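Local coordinates for protein class I SAM-dependent methyltransferase (PDB 3CVO) that is of unknown function but is probably an S-adenosylmethionine-dependent methyltransferase of class I, at residues A31-E36 with G51-S56; V45-P50 with T80-V85. All blocks are in the same frame, centred on the assembly; numbering follows the deposited sequence. Where two conformers were deposited one is given.

Contact 1 (A31-E36 with G51-S56); sequences AEVILE and GKHVTS. With EDO (1,2-ethanediol), chain O.
Glu36 CG and Ser56 OG both stand opposite their own carbonyl carbons (chi1 -50° and -51°), which leans the two side chains the same way off the sheet, and Ser56 OG donates to Glu36 OE1 at 2.7 Å. The hydroxyl arrives on the anti side of the carboxylate, 21° out of its plane. Thr43 also bonds OE1, while Tyr28 and Ser42 grip OE2. Were Glu36 replaced by alanine, the hydroxyls of Ser56, Thr43, Tyr28 and Ser42 would probably lose the carboxylate they converge on. Strands 33-36 and 53-56 run parallel, their axes 4.7 Å apart at closest, joined by four backbone bonds such as Ile34 N to His53 O at 2.8 Å. Lys52, bent at its second torsion, places NZ 2.8 Å from Ala31 O, just past a helix end. On the sheet face opposite Glu36 and Ser56, Val33 CG1 lies 4.1 Å from His53 CD2, and His53 NE2 donates to O1 of a 1,2-ethanediol, probably from the crystallisation liquor. These are the two strands of a beta-alpha-beta unit: its helix 41-47 covers Ile34 and Val54, strand 125-128 flanks strand 33-37, and strand 81-86 flanks strand 53-58.

Contact 2 (V45-P50 with T80-V85); sequences VAAELP and TEVNIV
Leu49 and Thr80 meet where helix 41-47 has given way to an extended backbone (Leu49 psi 138°) and where the chain is about to enter strand 81-85; Pro50 and Thr80 bring their CA atoms to 5.4 Å. Thr80 makes the polar link. Its OG1 stands opposite its own carbonyl carbon (chi1 -69°), which points the hydroxyl at the loop, and it donates to Leu49 O over a short 2.5 Å. The hydroxyl lies in the carbonyl plane and meets the oxygen at a C=O...O angle of 145°, off to one side of the bond rather than straight ahead of it. The same OG1 accepts from the backbone N of Lys52, so one hydroxyl ties together two points of the loop that leads into strand 53-58. The methyl of Thr80 faces the end of the helix, CG2 lying 4.0 Å from Ala47 O.

Two residues along the strand, Val82 makes the apolar half of the contact. Its CG2 branch meets the methyl of Ala47, with Val82 CG2 to Ala47 CB at 4.0 Å, and the small alanine probably lets helix and strand come this close. Leu71 of helix 61-73 touches both Ala47 and Val82, adding to the apolar cluster. On the loop, Leu49 N bonds back to Ala46 O at 3.1 Å, while the Leu49 side chain leads away from the strand to pack on Tyr28 and Glu29 of helix 18-30.

Beta-alpha-beta units with helices packed on the faces of a largely parallel sheet build the Rossmann-like fold of class I methyltransferases; here helix 41-47, which links strands 33-37 and 53-58, also touches the outermost strand 81-86.

In the fold
Contact 1 joins the strands of the beta-alpha-beta unit 33-37, 41-47, 53-58, and contact 2 takes the helix of that unit on to strand 81-86, the next strand of the sheet. Their segments alternate along the chain. Both are partly buried, contact 1 centred about 11 Å and contact 2 about 14 Å from the centre of the chain. Contact 1 buries about three times the surface, 515 against 170 Å², with a backbone ladder between inner strands and a buried carboxylate on one face. Contact 2 rests on one hydroxyl bond and a small methyl contact at the sheet's edge. The pair meet through strands 53-58 and 81-86, where Val54 O probably accepts from Asn83 N at 2.8 Å.

Contact 1 (A31-E36 with G51-S56)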
ATOM      1  N   ALA A  31      27.875 -12.371   3.117  1.00 22.37           N
ATOM      2  CA  ALA A  31      27.026 -12.000   1.959  1.00 21.70           C
ATOM      3  C   ALA A  31      27.826 -11.725   0.698  1.00 24.22           C
ATOM      4  O   ALA A  31      28.969 -11.281   0.757  1.00 28.32           O
ATOM      5  CB  ALA A  31      26.238 -10.713   2.300  1.00 19.99           C
ATOM      6  N   GLU A  32      27.209 -11.965  -0.456  0.50 22.98           N
ATOM      7  CA  GLU A  32      27.760 -11.458  -1.720  0.50 23.24           C
ATOM      8  C   GLU A  32      27.058 -10.176  -2.123  0.50 21.20           C
ATOM      9  O   GLU A  32      27.684  -9.211  -2.572  0.50 23.54           O
ATOM     10  CB  GLU A  32      27.608 -12.430  -2.873  0.50 24.31           C
ATOM     11  CG  GLU A  32      27.998 -11.772  -4.193  0.50 29.55           C
ATOM     12  CD  GLU A  32      27.672 -12.589  -5.436  0.50 38.12           C
ATOM     13  OE1 GLU A  32      26.616 -13.274  -5.466  0.50 35.34           O
ATOM     14  OE2 GLU A  32      28.487 -12.524  -6.393  0.50 34.93           O
ATOM     15  N   VAL A  33      25.743 -10.186  -1.961  1.00 19.76           N
ATOM     16  CA  VAL A  33      24.889  -9.048  -2.335  1.00 18.60           C
ATOM     17  C   VAL A  33      24.337  -8.430  -1.072  1.00 20.04           C
ATOM     18  O   VAL A  33      23.740  -9.095  -0.240  1.00 19.31           O
ATOM     19  CB  VAL A  33      23.753  -9.429  -3.377  1.00 20.35           C
ATOM     20  CG1 VAL A  33      22.920  -8.188  -3.812  1.00 18.17           C
ATOM     21  CG2 VAL A  33      24.369 -10.122  -4.590  1.00 16.74           C
ATOM     22  N   ILE A  34      24.564  -7.119  -0.954  1.00 18.38           N
ATOM     23  CA  ILE A  34      24.186  -6.363   0.231  1.00 19.21           C
ATOM     24  C   ILE A  34      23.270  -5.225  -0.176  1.00 19.00           C
ATOM     25  O   ILE A  34      23.578  -4.490  -1.066  1.00 21.45           O
ATOM     26  CB  ILE A  34      25.449  -5.734   0.960  1.00 18.54           C
ATOM     27  CG1 ILE A  34      26.377  -6.824   1.507  1.00 19.51           C
ATOM     28  CG2 ILE A  34      24.995  -4.762   2.101  1.00 19.07           C
ATOM     29  CD1 ILE A  34      27.888  -6.406   1.669  1.00 14.77           C
ATOM     30  N   LEU A  35      22.137  -5.121   0.499  1.00 19.88           N
ATOM     31  CA  LEU A  35      21.231  -4.001   0.298  1.00 19.52           C
ATOM     32  C   LEU A  35      21.128  -3.253   1.606  1.00 21.05           C
ATOM     33  O   LEU A  35      20.872  -3.855   2.640  1.00 20.82           O
ATOM     34  CB  LEU A  35      19.825  -4.509  -0.148  1.00 18.67           C
ATOM     35  CG  LEU A  35      18.657  -3.514   0.013  1.00 22.74           C
ATOM     36  CD1 LEU A  35      18.967  -2.268  -0.866  1.00 17.73           C
ATOM     37  CD2 LEU A  35      17.278  -4.131  -0.314  1.00 20.78           C
ATOM     38  N   GLU A  36      21.354  -1.945   1.548  1.00 20.32           N
ATOM     39  CA  GLU A  36      21.211  -1.094   2.703  1.00 21.03           C
ATOM     40  C   GLU A  36      20.157  -0.052   2.503  1.00 20.98           C
ATOM     41  O   GLU A  36      19.973   0.527   1.421  1.00 19.37           O
ATOM     42  CB  GLU A  36      22.535  -0.376   3.040  1.00 21.65           C
ATOM     43  CG  GLU A  36      23.766  -1.185   3.148  1.00 23.71           C
ATOM     44  CD  GLU A  36      24.943  -0.325   3.567  1.00 23.24           C
ATOM     45  OE1 GLU A  36      25.147   0.741   2.920  1.00 23.45           O
ATOM     46  OE2 GLU A  36      25.650  -0.690   4.558  1.00 22.82           O
ATOM     47  N   GLY A  51      34.675  -8.475  -3.616  1.00 22.80           N
ATOM     48  CA  GLY A  51      33.697  -9.332  -4.275  1.00 21.83           C
ATOM     49  C   GLY A  51      32.256  -9.107  -3.856  1.00 20.23           C
ATOM     50  O   GLY A  51      31.438 -10.003  -3.948  1.00 21.72           O
ATOM     51  N   LYS A  52      31.933  -7.897  -3.428  1.00 21.19           N
ATOM     52  CA  LYS A  52      30.551  -7.550  -3.029  1.00 20.72           C
ATOM     53  C   LYS A  52      29.791  -6.690  -4.031  1.00 24.47           C
ATOM     54  O   LYS A  52      30.358  -5.895  -4.765  1.00 21.71           O
ATOM     55  CB  LYS A  52      30.534  -6.788  -1.715  1.00 21.50           C
ATOM     56  CG  LYS A  52      31.344  -7.363  -0.580  1.00 22.41           C
ATOM     57  CD  LYS A  52      30.949  -8.770  -0.183  1.00 23.89           C
ATOM     58  CE  LYS A  52      31.744  -9.201   1.017  1.00 25.15           C
ATOM     59  NZ  LYS A  52      31.636 -10.657   1.289  1.00 20.71           N
ATOM     60  N   HIS A  53      28.470  -6.858  -4.038  1.00 22.93           N
ATOM     61  CA  HIS A  53      27.610  -5.979  -4.780  1.00 22.89           C
ATOM     62  C   HIS A  53      26.728  -5.263  -3.761  1.00 24.90           C
ATOM     63  O   HIS A  53      25.978  -5.914  -3.057  1.00 21.24           O
ATOM     64  CB  HIS A  53      26.742  -6.758  -5.761  1.00 23.63           C
ATOM     65  CG  HIS A  53      25.819  -5.894  -6.559  1.00 31.33           C
ATOM     66  ND1 HIS A  53      26.114  -5.470  -7.838  1.00 32.31           N
ATOM     67  CD2 HIS A  53      24.618  -5.343  -6.246  1.00 26.79           C
ATOM     68  CE1 HIS A  53      25.129  -4.707  -8.283  1.00 37.44           C
ATOM     69  NE2 HIS A  53      24.206  -4.623  -7.340  1.00 31.21           N
ATOM     70  N   VAL A  54      26.874  -3.938  -3.708  1.00 21.82           N
ATOM     71  CA  VAL A  54      26.286  -3.108  -2.668  1.00 21.43           C
ATOM     72  C   VAL A  54      25.405  -2.021  -3.246  1.00 21.21           C
ATOM     73  O   VAL A  54      25.770  -1.330  -4.181  1.00 20.13           O
ATOM     74  CB  VAL A  54      27.377  -2.465  -1.776  1.00 20.53           C
ATOM     75  CG1 VAL A  54      26.719  -1.847  -0.532  1.00 25.45           C
ATOM     76  CG2 VAL A  54      28.444  -3.506  -1.429  1.00 21.03           C
ATOM     77  N   THR A  55      24.205  -1.926  -2.671  1.00 22.45           N
ATOM     78  CA  THR A  55      23.240  -0.905  -3.023  1.00 21.65           C
ATOM     79  C   THR A  55      22.753  -0.286  -1.740  1.00 19.26           C
ATOM     80  O   THR A  55      22.410  -0.983  -0.788  1.00 21.62           O
ATOM     81  CB  THR A  55      22.012  -1.450  -3.851  1.00 21.93           C
ATOM     82  OG1 THR A  55      22.484  -2.222  -4.952  1.00 22.14           O
ATOM     83  CG2 THR A  55      21.156  -0.292  -4.381  1.00 22.97           C
ATOM     84  N   SER A  56      22.805   1.032  -1.705  1.00 18.32           N
ATOM     85  CA  SER A  56      22.421   1.787  -0.514  1.00 20.06           C
ATOM     86  C   SER A  56      21.425   2.872  -0.895  1.00 22.87           C
ATOM     87  O   SER A  56      21.706   3.765  -1.671  1.00 25.36           O
ATOM     88  CB  SER A  56      23.653   2.423   0.148  1.00 21.27           C
ATOM     89  OG  SER A  56      24.680   1.442   0.353  1.00 28.74           O
TER
HETATM   90  C1  EDO O 212      21.476  -2.630  -9.138  1.00 46.90           C
HETATM   91  O1  EDO O 212      21.761  -3.776  -8.302  1.00 35.68           O
HETATM   92  C2  EDO O 212      21.462  -1.340  -8.309  1.00 47.58           C
HETATM   93  O2  EDO O 212      22.614  -1.300  -7.443  1.00 38.61           O
HETATM   94  O   HOH W   1      22.668  -4.679  -3.861  1.00 21.22           O

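Contact 2 (V45-P50 with T80-V85)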
ATOM      1  N   VAL A  45      32.199  -0.167   5.353  1.00 23.52           N
ATOM      2  CA  VAL A  45      32.483  -1.539   5.771  1.00 22.24           C
ATOM      3  C   VAL A  45      32.302  -2.526   4.613  1.00 23.28           C
ATOM      4  O   VAL A  45      33.134  -3.420   4.407  1.00 22.00           O
ATOM      5  CB  VAL A  45      31.649  -2.016   6.981  1.00 23.77           C
ATOM      6  CG1 VAL A  45      31.877  -3.521   7.200  1.00 20.87           C
ATOM      7  CG2 VAL A  45      32.003  -1.227   8.237  1.00 25.76           C
ATOM      8  N   ALA A  46      31.261  -2.314   3.823  1.00 22.96           N
ATOM      9  CA  ALA A  46      30.953  -3.207   2.700  1.00 22.27           C
ATOM     10  C   ALA A  46      31.935  -2.995   1.543  1.00 22.22           C
ATOM     11  O   ALA A  46      32.434  -3.948   0.917  1.00 21.92           O
ATOM     12  CB  ALA A  46      29.519  -2.983   2.216  1.00 18.78           C
ATOM     13  N   ALA A  47      32.219  -1.721   1.293  1.00 21.80           N
ATOM     14  CA  ALA A  47      33.088  -1.286   0.207  1.00 23.24           C
ATOM     15  C   ALA A  47      34.492  -1.856   0.321  1.00 23.84           C
ATOM     16  O   ALA A  47      35.175  -2.052  -0.675  1.00 23.75           O
ATOM     17  CB  ALA A  47      33.160   0.251   0.161  1.00 20.93           C
ATOM     18  N   GLU A  48      34.914  -2.096   1.553  1.00 23.97           N
ATOM     19  CA  GLU A  48      36.288  -2.466   1.847  1.00 25.55           C
ATOM     20  C   GLU A  48      36.488  -3.958   1.786  1.00 24.95           C
ATOM     21  O   GLU A  48      37.588  -4.445   1.902  1.00 24.93           O
ATOM     22  CB  GLU A  48      36.702  -1.930   3.212  1.00 26.85           C
ATOM     23  CG  GLU A  48      36.797  -0.416   3.204  1.00 35.58           C
ATOM     24  CD  GLU A  48      37.380   0.164   4.482  1.00 41.09           C
ATOM     25  OE1 GLU A  48      37.267  -0.479   5.563  1.00 45.85           O
ATOM     26  OE2 GLU A  48      37.940   1.281   4.381  1.00 41.43           O
ATOM     27  N   LEU A  49      35.389  -4.671   1.576  1.00 23.26           N
ATOM     28  CA  LEU A  49      35.409  -6.109   1.387  1.00 21.95           C
ATOM     29  C   LEU A  49      35.387  -6.454  -0.107  1.00 23.28           C
ATOM     30  O   LEU A  49      34.670  -5.827  -0.910  1.00 23.86           O
ATOM     31  CB  LEU A  49      34.243  -6.781   2.110  1.00 20.91           C
ATOM     32  CG  LEU A  49      34.182  -6.640   3.639  1.00 26.35           C
ATOM     33  CD1 LEU A  49      32.816  -7.107   4.189  1.00 23.00           C
ATOM     34  CD2 LEU A  49      35.307  -7.386   4.287  1.00 29.59           C
ATOM     35  N   PRO A  50      36.196  -7.442  -0.508  1.00 23.49           N
ATOM     36  CA  PRO A  50      36.188  -7.773  -1.929  1.00 22.83           C
ATOM     37  C   PRO A  50      35.007  -8.609  -2.350  1.00 22.17           C
ATOM     38  O   PRO A  50      34.412  -9.315  -1.560  1.00 24.09           O
ATOM     39  CB  PRO A  50      37.483  -8.543  -2.122  1.00 23.01           C
ATOM     40  CG  PRO A  50      37.761  -9.148  -0.766  1.00 27.11           C
ATOM     41  CD  PRO A  50      37.275  -8.124   0.223  1.00 24.23           C
ATOM     42  N   THR A  80      34.402  -5.317  -6.068  1.00 22.11           N
ATOM     43  CA  THR A  80      33.248  -4.760  -5.367  1.00 21.15           C
ATOM     44  C   THR A  80      32.720  -3.509  -6.047  1.00 22.10           C
ATOM     45  O   THR A  80      33.479  -2.667  -6.498  1.00 22.15           O
ATOM     46  CB  THR A  80      33.605  -4.486  -3.901  1.00 16.78           C
ATOM     47  OG1 THR A  80      33.783  -5.746  -3.246  1.00 21.31           O
ATOM     48  CG2 THR A  80      32.514  -3.661  -3.181  1.00 22.21           C
ATOM     49  N   GLU A  81      31.398  -3.433  -6.122  1.00 23.48           N
ATOM     50  CA  GLU A  81      30.677  -2.310  -6.754  1.00 24.25           C
ATOM     51  C   GLU A  81      29.714  -1.728  -5.716  1.00 23.02           C
ATOM     52  O   GLU A  81      29.030  -2.467  -5.034  1.00 22.82           O
ATOM     53  CB  GLU A  81      29.914  -2.815  -7.978  1.00 28.36           C
ATOM     54  CG  GLU A  81      28.988  -1.792  -8.619  1.00 36.74           C
ATOM     55  CD  GLU A  81      28.150  -2.365  -9.764  1.00 49.61           C
ATOM     56  OE1 GLU A  81      28.655  -3.265 -10.479  1.00 56.44           O
ATOM     57  OE2 GLU A  81      26.993  -1.903  -9.953  1.00 45.69           O
ATOM     58  N   VAL A  82      29.700  -0.423  -5.590  1.00 22.05           N
ATOM     59  CA  VAL A  82      28.839   0.233  -4.614  1.00 22.20           C
ATOM     60  C   VAL A  82      27.989   1.278  -5.304  1.00 23.89           C
ATOM     61  O   VAL A  82      28.509   2.216  -5.916  1.00 25.01           O
ATOM     62  CB  VAL A  82      29.673   0.871  -3.490  1.00 23.90           C
ATOM     63  CG1 VAL A  82      28.759   1.597  -2.489  1.00 28.88           C
ATOM     64  CG2 VAL A  82      30.526  -0.190  -2.813  1.00 22.03           C
ATOM     65  N   ASN A  83      26.671   1.114  -5.212  0.50 22.05           N
ATOM     66  CA  ASN A  83      25.739   2.060  -5.823  0.50 19.14           C
ATOM     67  C   ASN A  83      24.908   2.774  -4.781  0.50 19.13           C
ATOM     68  O   ASN A  83      24.036   2.205  -4.160  0.50 15.97           O
ATOM     69  CB  ASN A  83      24.812   1.364  -6.839  0.50 20.89           C
ATOM     70  CG  ASN A  83      25.583   0.636  -7.917  0.50 18.71           C
ATOM     71  OD1 ASN A  83      25.388  -0.558  -8.132  0.50 21.93           O
ATOM     72  ND2 ASN A  83      26.493   1.333  -8.561  0.50 20.76           N
ATOM     73  N   ILE A  84      25.175   4.060  -4.649  1.00 18.58           N
ATOM     74  CA  ILE A  84      24.444   4.926  -3.727  1.00 20.65           C
ATOM     75  C   ILE A  84      23.260   5.480  -4.499  1.00 23.42           C
ATOM     76  O   ILE A  84      23.430   6.108  -5.538  1.00 22.32           O
ATOM     77  CB  ILE A  84      25.298   6.131  -3.235  1.00 21.53           C
ATOM     78  CG1 ILE A  84      26.594   5.670  -2.558  1.00 25.02           C
ATOM     79  CG2 ILE A  84      24.439   7.051  -2.328  1.00 18.38           C
ATOM     80  CD1 ILE A  84      26.383   4.805  -1.326  1.00 20.05           C
ATOM     81  N   VAL A  85      22.058   5.201  -4.004  1.00 22.14           N
ATOM     82  CA  VAL A  85      20.812   5.544  -4.725  1.00 20.45           C
ATOM     83  C   VAL A  85      19.994   6.570  -3.956  1.00 19.93           C
ATOM     84  O   VAL A  85      19.276   6.239  -3.041  1.00 19.83           O
ATOM     85  CB  VAL A  85      19.947   4.281  -5.030  1.00 19.70           C
ATOM     86  CG1 VAL A  85      18.725   4.663  -5.908  1.00 18.32           C
ATOM     87  CG2 VAL A  85      20.754   3.174  -5.706  1.00 21.95           C
TER